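Local coordinates for cysteine S-methyltransferase NleE (Escherichia coli O157:H7, PDB 4R29), which probably methylates a zinc-finger cysteine of host TAB2 and TAB3 with S-adenosylmethionine as methyl donor, blocking NF-kappa-B activation, at residues V148-R151 and G157-R160; A161-E166 and G199-Y204; S190-A195 and K214-K219. The protein carries 1 engineered substitution. All coordinates share one frame; numbering follows the deposited sequence.

Contact 1: V148-R151 and G157-R160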
loop_
_atom_site.group_PDB
_atom_site.type_symbol
_atom_site.label_atom_id
_atom_site.label_comp_id
_atom_site.label_asym_id
_atom_site.label_seq_id
_atom_site.Cartn_x
_atom_site.Cartn_y
_atom_site.Cartn_z
ATOM N N VAL A 148 0.585 -0.831 3.314
ATOM C CA VAL A 148 1.147 -2.172 3.275
ATOM C C VAL A 148 0.132 -3.134 3.894
ATOM O O VAL A 148 -0.117 -3.105 5.109
ATOM C CB VAL A 148 2.490 -2.254 4.053
ATOM C CG1 VAL A 148 3.101 -3.650 3.957
ATOM C CG2 VAL A 148 3.491 -1.207 3.539
ATOM N N VAL A 149 -0.460 -3.977 3.052
ATOM C CA VAL A 149 -1.495 -4.909 3.493
ATOM C C VAL A 149 -0.920 -6.338 3.596
ATOM O O VAL A 149 -0.230 -6.808 2.684
ATOM C CB VAL A 149 -2.738 -4.847 2.544
ATOM C CG1 VAL A 149 -2.327 -5.110 1.096
ATOM C CG2 VAL A 149 -3.861 -5.818 2.995
ATOM N N TYR A 150 -1.182 -7.010 4.716
ATOM C CA TYR A 150 -0.627 -8.347 4.956
ATOM C C TYR A 150 -1.575 -9.307 5.699
ATOM O O TYR A 150 -2.513 -8.876 6.386
ATOM C CB TYR A 150 0.726 -8.262 5.677
ATOM C CG TYR A 150 0.690 -7.636 7.069
ATOM C CD1 TYR A 150 0.725 -6.250 7.230
ATOM C CD2 TYR A 150 0.640 -8.437 8.217
ATOM C CE1 TYR A 150 0.717 -5.666 8.489
ATOM C CE2 TYR A 150 0.618 -7.874 9.493
ATOM C CZ TYR A 150 0.654 -6.483 9.622
ATOM O OH TYR A 150 0.623 -5.909 10.874
ATOM N N ARG A 151 -1.329 -10.609 5.528
ATOM C CA ARG A 151 -2.057 -11.655 6.257
ATOM C C ARG A 151 -1.490 -11.762 7.661
ATOM O O ARG A 151 -0.304 -12.058 7.838
ATOM C CB ARG A 151 -1.895 -13.026 5.589
ATOM C CG ARG A 151 -2.275 -13.110 4.113
ATOM C CD ARG A 151 -3.762 -12.942 3.885
ATOM N NE ARG A 151 -4.576 -13.859 4.687
ATOM C CZ ARG A 151 -5.798 -14.261 4.353
ATOM N NH1 ARG A 151 -6.344 -13.863 3.197
ATOM N NH2 ARG A 151 -6.469 -15.083 5.161
ATOM N N GLY A 157 3.291 -12.702 6.874
ATOM C CA GLY A 157 2.614 -11.439 6.647
ATOM C C GLY A 157 3.360 -10.260 7.219
ATOM O O GLY A 157 3.859 -9.411 6.481
ATOM N N GLU A 158 3.431 -10.212 8.544
ATOM C CA GLU A 158 4.088 -9.130 9.245
ATOM C C GLU A 158 5.576 -9.046 8.905
ATOM O O GLU A 158 6.118 -7.959 8.748
ATOM C CB GLU A 158 3.903 -9.292 10.760
ATOM C CG GLU A 158 4.201 -8.010 11.549
ATOM C CD GLU A 158 4.151 -8.209 13.060
ATOM O OE1 GLU A 158 4.897 -7.514 13.783
ATOM O OE2 GLU A 158 3.364 -9.058 13.527
ATOM N N GLN A 159 6.230 -10.196 8.820
ATOM C CA GLN A 159 7.641 -10.240 8.479
ATOM C C GLN A 159 7.896 -9.538 7.155
ATOM O O GLN A 159 8.765 -8.669 7.071
ATOM C CB GLN A 159 8.167 -11.690 8.446
ATOM C CG GLN A 159 8.319 -12.312 9.838
ATOM C CD GLN A 159 8.560 -13.827 9.822
ATOM O OE1 GLN A 159 8.966 -14.404 8.804
ATOM N NE2 GLN A 159 8.307 -14.473 10.962
ATOM N N ARG A 160 7.128 -9.902 6.129
ATOM C CA ARG A 160 7.283 -9.265 4.826
ATOM C C ARG A 160 6.910 -7.805 4.872
ATOM O O ARG A 160 7.566 -6.989 4.239
ATOM C CB ARG A 160 6.513 -10.007 3.722
ATOM C CG ARG A 160 7.208 -11.288 3.338
ATOM C CD ARG A 160 6.635 -11.938 2.116
ATOM N NE ARG A 160 7.398 -13.138 1.812
ATOM C CZ ARG A 160 7.364 -13.774 0.650
ATOM N NH1 ARG A 160 6.602 -13.323 -0.344
ATOM N NH2 ARG A 160 8.101 -14.863 0.483
HETATM O O HOH W 1 1.768 -12.105 10.273
#

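Contact 2: A161-E166 and G199-Y204. With SAM (S-adenosylmethionine), chain E.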
loop_
_atom_site.group_PDB
_atom_site.type_symbol
_atom_site.label_atom_id
_atom_site.label_comp_id
_atom_site.label_asym_id
_atom_site.label_seq_id
_atom_site.Cartn_x
_atom_site.Cartn_y
_atom_site.Cartn_z
ATOM N N ALA A 161 5.877 -7.460 5.639
ATOM C CA ALA A 161 5.470 -6.070 5.700
ATOM C C ALA A 161 6.605 -5.269 6.311
ATOM O O ALA A 161 6.948 -4.193 5.831
ATOM C CB ALA A 161 4.204 -5.902 6.502
ATOM N N ASN A 162 7.187 -5.806 7.374
ATOM C CA ASN A 162 8.311 -5.145 8.023
ATOM C C ASN A 162 9.512 -5.044 7.085
ATOM O O ASN A 162 10.137 -3.992 6.970
ATOM C CB ASN A 162 8.694 -5.877 9.315
ATOM C CG ASN A 162 7.769 -5.542 10.470
ATOM O OD1 ASN A 162 7.173 -4.461 10.517
ATOM N ND2 ASN A 162 7.641 -6.470 11.406
ATOM N N ARG A 163 9.821 -6.144 6.411
ATOM C CA ARG A 163 10.921 -6.177 5.467
ATOM C C ARG A 163 10.718 -5.154 4.337
ATOM O O ARG A 163 11.664 -4.526 3.872
ATOM C CB ARG A 163 11.085 -7.581 4.907
ATOM C CG ARG A 163 12.257 -7.748 3.944
ATOM C CD ARG A 163 13.547 -7.672 4.720
ATOM N NE ARG A 163 14.725 -7.949 3.901
ATOM C CZ ARG A 163 15.917 -7.397 4.120
ATOM N NH1 ARG A 163 16.083 -6.531 5.118
ATOM N NH2 ARG A 163 16.941 -7.701 3.340
ATOM N N PHE A 164 9.484 -4.968 3.910
ATOM C CA PHE A 164 9.223 -3.949 2.915
ATOM C C PHE A 164 9.593 -2.561 3.426
ATOM O O PHE A 164 10.206 -1.776 2.714
ATOM C CB PHE A 164 7.759 -3.963 2.480
ATOM C CG PHE A 164 7.356 -2.743 1.712
ATOM C CD1 PHE A 164 7.674 -2.621 0.371
ATOM C CD2 PHE A 164 6.686 -1.699 2.339
ATOM C CE1 PHE A 164 7.313 -1.488 -0.351
ATOM C CE2 PHE A 164 6.315 -0.562 1.628
ATOM C CZ PHE A 164 6.633 -0.455 0.279
ATOM N N ILE A 165 9.205 -2.259 4.658
ATOM C CA ILE A 165 9.460 -0.948 5.233
ATOM C C ILE A 165 10.969 -0.653 5.335
ATOM O O ILE A 165 11.420 0.473 5.073
ATOM C CB ILE A 165 8.751 -0.805 6.589
ATOM C CG1 ILE A 165 7.231 -0.858 6.384
ATOM C CG2 ILE A 165 9.151 0.496 7.286
ATOM C CD1 ILE A 165 6.446 -0.919 7.694
ATOM N N GLU A 166 11.739 -1.676 5.693
ATOM C CA GLU A 166 13.200 -1.576 5.679
ATOM C C GLU A 166 13.733 -1.296 4.286
ATOM O O GLU A 166 14.571 -0.411 4.113
ATOM C CB GLU A 166 13.840 -2.865 6.176
ATOM C CG GLU A 166 13.573 -3.158 7.620
ATOM C CD GLU A 166 14.033 -4.552 7.994
ATOM O OE1 GLU A 166 13.581 -5.065 9.042
ATOM O OE2 GLU A 166 14.838 -5.135 7.233
ATOM N N GLY A 199 10.909 -7.636 -5.181
ATOM C CA GLY A 199 10.220 -8.597 -6.017
ATOM C C GLY A 199 9.937 -9.877 -5.245
ATOM O O GLY A 199 8.824 -10.422 -5.269
ATOM N N GLU A 200 10.952 -10.334 -4.524
ATOM C CA GLU A 200 10.855 -11.538 -3.715
ATOM C C GLU A 200 9.780 -11.432 -2.637
ATOM O O GLU A 200 8.937 -12.314 -2.509
ATOM C CB GLU A 200 12.228 -11.886 -3.135
ATOM C CG GLU A 200 13.221 -12.241 -4.244
ATOM C CD GLU A 200 14.651 -12.436 -3.761
ATOM O OE1 GLU A 200 14.957 -12.130 -2.599
ATOM O OE2 GLU A 200 15.482 -12.895 -4.565
ATOM N N ILE A 201 9.785 -10.343 -1.873
ATOM C CA ILE A 201 8.808 -10.234 -0.794
ATOM C C ILE A 201 7.394 -9.997 -1.338
ATOM O O ILE A 201 6.423 -10.332 -0.683
ATOM C CB ILE A 201 9.214 -9.207 0.308
ATOM C CG1 ILE A 201 9.372 -7.796 -0.262
ATOM C CG2 ILE A 201 10.510 -9.656 1.021
ATOM C CD1 ILE A 201 9.515 -6.705 0.830
ATOM N N PHE A 202 7.287 -9.459 -2.553
ATOM C CA PHE A 202 5.984 -9.325 -3.185
ATOM C C PHE A 202 5.540 -10.611 -3.884
ATOM O O PHE A 202 4.484 -10.631 -4.499
ATOM C CB PHE A 202 5.961 -8.160 -4.187
ATOM C CG PHE A 202 5.948 -6.788 -3.546
ATOM C CD1 PHE A 202 5.003 -6.459 -2.586
ATOM C CD2 PHE A 202 6.886 -5.827 -3.918
ATOM C CE1 PHE A 202 4.985 -5.194 -2.014
ATOM C CE2 PHE A 202 6.873 -4.563 -3.348
ATOM C CZ PHE A 202 5.923 -4.251 -2.391
ATOM N N SER A 203 6.342 -11.669 -3.794
ATOM C CA SER A 203 5.973 -12.970 -4.374
ATOM C C SER A 203 5.918 -12.991 -5.900
ATOM O O SER A 203 5.244 -13.821 -6.466
ATOM C CB SER A 203 4.611 -13.443 -3.854
ATOM O OG SER A 203 4.622 -13.603 -2.456
ATOM N N TYR A 204 6.607 -12.084 -6.573
ATOM C CA TYR A 204 6.589 -12.114 -8.022
ATOM C C TYR A 204 7.348 -13.348 -8.479
ATOM O O TYR A 204 8.194 -13.876 -7.753
ATOM C CB TYR A 204 7.245 -10.874 -8.611
ATOM C CG TYR A 204 6.557 -9.582 -8.280
ATOM C CD1 TYR A 204 5.260 -9.564 -7.789
ATOM C CD2 TYR A 204 7.214 -8.367 -8.460
ATOM C CE1 TYR A 204 4.634 -8.365 -7.484
ATOM C CE2 TYR A 204 6.594 -7.173 -8.165
ATOM C CZ TYR A 204 5.303 -7.183 -7.677
ATOM O OH TYR A 204 4.698 -5.996 -7.390
HETATM N N SAM E . 1.400 -2.920 -5.805
HETATM C CA SAM E . 2.552 -3.818 -5.876
HETATM C C SAM E . 2.328 -5.088 -5.062
HETATM O O SAM E . 2.995 -6.097 -5.314
HETATM O OXT SAM E . 1.504 -5.107 -4.131
HETATM C CB SAM E . 3.834 -3.160 -5.376
HETATM C CG SAM E . 4.407 -2.103 -6.307
HETATM S SD SAM E . 6.159 -1.715 -5.985
HETATM C CE SAM E . 6.342 -0.507 -7.322
HETATM C "C5'" SAM E . 6.937 -3.123 -6.813
HETATM C "C4'" SAM E . 8.452 -3.072 -6.642
HETATM O "O4'" SAM E . 9.007 -4.363 -6.817
HETATM C "C3'" SAM E . 9.116 -2.152 -7.662
HETATM O "O3'" SAM E . 9.286 -0.843 -7.150
HETATM C "C2'" SAM E . 10.442 -2.829 -7.935
HETATM O "O2'" SAM E . 11.369 -2.255 -7.060
HETATM C "C1'" SAM E . 10.240 -4.284 -7.514
HETATM N N9 SAM E . 10.102 -5.221 -8.647
HETATM C C8 SAM E . 10.840 -6.357 -8.841
HETATM N N7 SAM E . 10.411 -6.981 -9.953
HETATM C C5 SAM E . 9.395 -6.258 -10.472
HETATM C C6 SAM E . 8.603 -6.447 -11.595
HETATM N N6 SAM E . 8.796 -7.502 -12.379
HETATM N N1 SAM E . 7.622 -5.528 -11.888
HETATM C C2 SAM E . 7.423 -4.437 -11.060
HETATM N N3 SAM E . 8.210 -4.254 -9.941
HETATM C C4 SAM E . 9.183 -5.154 -9.651
#

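Contact 3: S190-A195 and K214-K219. With SAM (S-adenosylmethionine), chain E.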
loop_
_atom_site.group_PDB
_atom_site.type_symbol
_atom_site.label_atom_id
_atom_site.label_comp_id
_atom_site.label_asym_id
_atom_site.label_seq_id
_atom_site.Cartn_x
_atom_site.Cartn_y
_atom_site.Cartn_z
ATOM N N SER A 190 18.759 3.372 -7.129
ATOM C CA SER A 190 18.206 2.883 -5.872
ATOM C C SER A 190 17.395 1.613 -6.135
ATOM O O SER A 190 17.378 0.707 -5.311
ATOM C CB SER A 190 17.376 3.958 -5.152
ATOM O OG SER A 190 16.138 4.195 -5.808
ATOM N N GLU A 191 16.761 1.539 -7.302
ATOM C CA GLU A 191 16.115 0.293 -7.727
ATOM C C GLU A 191 17.112 -0.853 -7.861
ATOM O O GLU A 191 16.784 -1.998 -7.547
ATOM C CB GLU A 191 15.386 0.470 -9.066
ATOM C CG GLU A 191 14.055 1.216 -8.974
ATOM C CD GLU A 191 13.071 0.558 -8.010
ATOM O OE1 GLU A 191 12.960 1.020 -6.866
ATOM O OE2 GLU A 191 12.391 -0.407 -8.397
ATOM N N MET A 192 18.313 -0.574 -8.372
ATOM C CA MET A 192 19.264 -1.657 -8.561
ATOM C C MET A 192 19.599 -2.232 -7.186
ATOM O O MET A 192 19.863 -3.419 -7.043
ATOM C CB MET A 192 20.528 -1.176 -9.289
ATOM C CG MET A 192 21.577 -2.268 -9.521
ATOM S SD MET A 192 21.033 -3.639 -10.607
ATOM C CE MET A 192 21.327 -3.000 -12.271
ATOM N N ILE A 193 19.545 -1.382 -6.165
ATOM C CA ILE A 193 19.911 -1.812 -4.818
ATOM C C ILE A 193 18.840 -2.700 -4.140
ATOM O O ILE A 193 19.168 -3.684 -3.461
ATOM C CB ILE A 193 20.191 -0.596 -3.890
ATOM C CG1 ILE A 193 21.222 0.359 -4.509
ATOM C CG2 ILE A 193 20.601 -1.066 -2.522
ATOM C CD1 ILE A 193 22.641 -0.082 -4.385
ATOM N N ILE A 194 17.564 -2.366 -4.315
ATOM C CA ILE A 194 16.533 -3.076 -3.543
ATOM C C ILE A 194 15.457 -3.806 -4.352
ATOM O O ILE A 194 14.606 -4.481 -3.771
ATOM C CB ILE A 194 15.849 -2.136 -2.537
ATOM C CG1 ILE A 194 15.420 -0.837 -3.224
ATOM C CG2 ILE A 194 16.773 -1.845 -1.360
ATOM C CD1 ILE A 194 14.086 -0.913 -3.895
ATOM N N ALA A 195 15.492 -3.691 -5.677
ATOM C CA ALA A 195 14.361 -4.136 -6.490
ATOM C C ALA A 195 14.162 -5.654 -6.438
ATOM O O ALA A 195 13.042 -6.117 -6.319
ATOM C CB ALA A 195 14.478 -3.643 -7.944
ATOM N N LYS A 214 16.882 -6.699 -15.487
ATOM C CA LYS A 214 17.454 -6.398 -16.804
ATOM C C LYS A 214 16.992 -5.044 -17.352
ATOM O O LYS A 214 17.793 -4.302 -17.931
ATOM C CB LYS A 214 17.196 -7.512 -17.822
ATOM C CG LYS A 214 17.482 -7.079 -19.261
ATOM C CD LYS A 214 18.491 -7.996 -19.984
ATOM C CE LYS A 214 19.967 -7.762 -19.563
ATOM N NZ LYS A 214 20.619 -6.542 -20.150
ATOM N N TYR A 215 15.713 -4.720 -17.162
ATOM C CA TYR A 215 15.204 -3.390 -17.483
ATOM C C TYR A 215 15.925 -2.266 -16.695
ATOM O O TYR A 215 16.316 -1.242 -17.272
ATOM C CB TYR A 215 13.695 -3.341 -17.244
ATOM C CG TYR A 215 13.128 -1.942 -17.118
ATOM C CD1 TYR A 215 12.726 -1.209 -18.245
ATOM C CD2 TYR A 215 12.989 -1.356 -15.873
ATOM C CE1 TYR A 215 12.210 0.084 -18.108
ATOM C CE2 TYR A 215 12.484 -0.077 -15.724
ATOM C CZ TYR A 215 12.099 0.638 -16.828
ATOM O OH TYR A 215 11.598 1.906 -16.609
ATOM N N ILE A 216 16.101 -2.454 -15.384
ATOM C CA ILE A 216 16.855 -1.494 -14.565
ATOM C C ILE A 216 18.312 -1.398 -15.056
ATOM O O ILE A 216 18.872 -0.305 -15.208
ATOM C CB ILE A 216 16.852 -1.893 -13.066
ATOM C CG1 ILE A 216 15.443 -1.770 -12.462
ATOM C CG2 ILE A 216 17.900 -1.077 -12.268
ATOM C CD1 ILE A 216 14.765 -0.394 -12.707
ATOM N N ASN A 217 18.922 -2.556 -15.297
ATOM C CA ASN A 217 20.290 -2.590 -15.780
ATOM C C ASN A 217 20.454 -1.779 -17.065
ATOM O O ASN A 217 21.373 -0.982 -17.187
ATOM C CB ASN A 217 20.768 -4.025 -15.983
ATOM C CG ASN A 217 22.185 -4.089 -16.538
ATOM O OD1 ASN A 217 23.152 -3.718 -15.867
ATOM N ND2 ASN A 217 22.310 -4.542 -17.781
ATOM N N ASN A 218 19.550 -1.973 -18.011
ATOM C CA ASN A 218 19.580 -1.203 -19.244
ATOM C C ASN A 218 19.539 0.299 -19.026
ATOM O O ASN A 218 20.319 1.033 -19.618
ATOM C CB ASN A 218 18.467 -1.648 -20.178
ATOM C CG ASN A 218 18.778 -2.974 -20.824
ATOM O OD1 ASN A 218 19.933 -3.410 -20.813
ATOM N ND2 ASN A 218 17.759 -3.637 -21.380
ATOM N N LYS A 219 18.635 0.750 -18.171
ATOM C CA LYS A 219 18.603 2.148 -17.748
ATOM C C LYS A 219 19.965 2.771 -17.361
ATOM O O LYS A 219 20.102 3.995 -17.383
ATOM C CB LYS A 219 17.632 2.305 -16.585
ATOM C CG LYS A 219 16.502 3.250 -16.867
ATOM C CD LYS A 219 15.359 2.532 -17.519
ATOM C CE LYS A 219 14.282 3.548 -17.866
ATOM N NZ LYS A 219 14.372 4.739 -16.921
HETATM N N SAM E . 1.400 -2.920 -5.805
HETATM C CA SAM E . 2.552 -3.818 -5.876
HETATM C C SAM E . 2.328 -5.088 -5.062
HETATM O O SAM E . 2.995 -6.097 -5.314
HETATM O OXT SAM E . 1.504 -5.107 -4.131
HETATM C CB SAM E . 3.834 -3.160 -5.376
HETATM C CG SAM E . 4.407 -2.103 -6.307
HETATM S SD SAM E . 6.159 -1.715 -5.985
HETATM C CE SAM E . 6.342 -0.507 -7.322
HETATM C "C5'" SAM E . 6.937 -3.123 -6.813
HETATM C "C4'" SAM E . 8.452 -3.072 -6.642
HETATM O "O4'" SAM E . 9.007 -4.363 -6.817
HETATM C "C3'" SAM E . 9.116 -2.152 -7.662
HETATM O "O3'" SAM E . 9.286 -0.843 -7.150
HETATM C "C2'" SAM E . 10.442 -2.829 -7.935
HETATM O "O2'" SAM E . 11.369 -2.255 -7.060
HETATM C "C1'" SAM E . 10.240 -4.284 -7.514
HETATM N N9 SAM E . 10.102 -5.221 -8.647
HETATM C C8 SAM E . 10.840 -6.357 -8.841
HETATM N N7 SAM E . 10.411 -6.981 -9.953
HETATM C C5 SAM E . 9.395 -6.258 -10.472
HETATM C C6 SAM E . 8.603 -6.447 -11.595
HETATM N N6 SAM E . 8.796 -7.502 -12.379
HETATM N N1 SAM E . 7.622 -5.528 -11.888
HETATM C C2 SAM E . 7.423 -4.437 -11.060
HETATM N N3 SAM E . 8.210 -4.254 -9.941
HETATM C C4 SAM E . 9.183 -5.154 -9.651
#

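Contact 1: V148-R151 and G157-R160
The Tyr150 ring lies obliquely against the peptide joining Gly157 to Glu158. Its CD2 comes within 3.3 Å of Glu158 N and its CB within 3.4 Å of Gly157 O, so one flank of the side chain, rather than the hydroxyl end, does the touching. Farther along the same flank, CE2 meets Glu158 CB at 3.8 Å. The Tyr150 torsion explains this placement: with CG held between its backbone N and carbonyl carbon (chi1 63°), the ring is carried alongside the first turn of helix 155-181.

Next to the ring the backbones themselves close up, with the CA atoms of Arg151 and Gly157 4.7 Å apart. Gly157, with no side chain, brings its CA to 3.2 Å from Arg151 O, and the angle of 166° at the hydrogen makes this a nearly straight CA-H...O contact. A water bridges the junction, donating to Arg151 O (3.2 Å) and accepting from Glu158 N (3.1 Å), satisfying two backbone groups that do not bond directly.

In the next shell, the Arg151 side chain leads away to a salt bridge with Asp153 and to the carbonyl oxygens of Ser78 and Val102. Tyr150 is also fixed through its backbone, which bonds to Cys132, while its ring touches Ala161 one turn farther along the helix.

Strand 145-151, central in its three-stranded antiparallel sheet, thus turns back within a few residues into a helix packed against it, a compact beta-alpha unit of the Rossmann-like fold.

Contact 2: A161-E166 and G199-Y204
The rings of Phe164 and Phe202 meet obliquely, their centroids 5.7 Å apart and their planes at 55°, with Phe202 CZ set 3.7 Å from Phe164 CD1. One face of the Phe202 ring carries S-adenosylmethionine, whose CB stands 3.8 Å above the plane and is offset toward the rim. Phe202 CB in turn lies over a face of the Tyr204 ring. At the edge of that ring, in its plane, is the adenine N7, while Tyr204 OH donates a 2.7 Å hydrogen bond to the carboxylate O of the cofactor; Arg89 is a second partner of this hydroxyl.

Beside the aromatic pair, Ile201 pushes CD1 to 3.5 Å from Phe164 CA. Its CG1 sits between backbone N and carbonyl carbon (chi1 60°), which aims the longer branch at the facing helix. The other branch, CG2, touches Arg163 CG at 3.9 Å, where the two side chains cross at about a right angle. A Schellman motif at Ser203 ends helix 186-201 and turns the chain toward Tyr204.

Helix 155-181 and the end of helix 186-201 therefore pack together against strand 109-114: Phe164 and Phe202 both touch Gln111, and Phe202 also rests on Met109.

Contact 3: S190-A195 and K214-K219
Met192 reaches Ile216 and Asn217 because its chain, with CG anti to the backbone N, bends at chi2 (63°) and again at chi3. The folded end carries CE to 3.7 Å from Asn217 CA and 3.9 Å from Ile216 CG2. Ile216 holds CG1 beside its backbone N (chi1 -68°) and CG2 anti to that N, so its branches divide the work: CG2 takes the methionine methyl, while CD1 meets Glu191 CB at 3.8 Å. Glu191 and Ile216 cross there at about a right angle. These apolar contacts join two nearly antiparallel helices, whose segment axes approach to 9.7 Å at an angle of 156°.

Beyond CB, Glu191 bends at chi2 and leads away from helix 206-219 toward the cofactor ribose. Glu191 OE2 accepts from O2' of S-adenosylmethionine at a modelled 2.5 Å, very short and therefore of doubtful length. A weak bond from O3' reaches the same oxygen. Tyr212 OH also bonds OE2, and Lys171 forms a salt bridge with OE1.

The aliphatic base of Glu191 is thus packed by Ile216 while its carboxylate faces the ribose hydroxyls, and the lysine would probably favour the charged form suited to accepting their bonds.

Overall arrangement
Along the chain, contact 1 closes before contact 2 opens, whereas contacts 2 and 3 alternate their segments. Contacts 1 and 2 share helix 155-181 and have centres about 8 Å apart. They also touch: Val148 CG2 lies 3.4 Å from Phe164 CD2, and Arg160 NH1 probably makes a weak hydrogen bond to Ile201 O, 3.0 Å away. Contacts 2 and 3 share helix 186-201; their centres are about 16 Å apart, and both touch S-adenosylmethionine, contact 2 chiefly along the methionine part and adenine, contact 3 chiefly at the ribose. Contacts 1 and 3 are about 24 Å apart, centre to centre. The sheet and the later helices both border the cofactor pocket, with contact 2 between the other two.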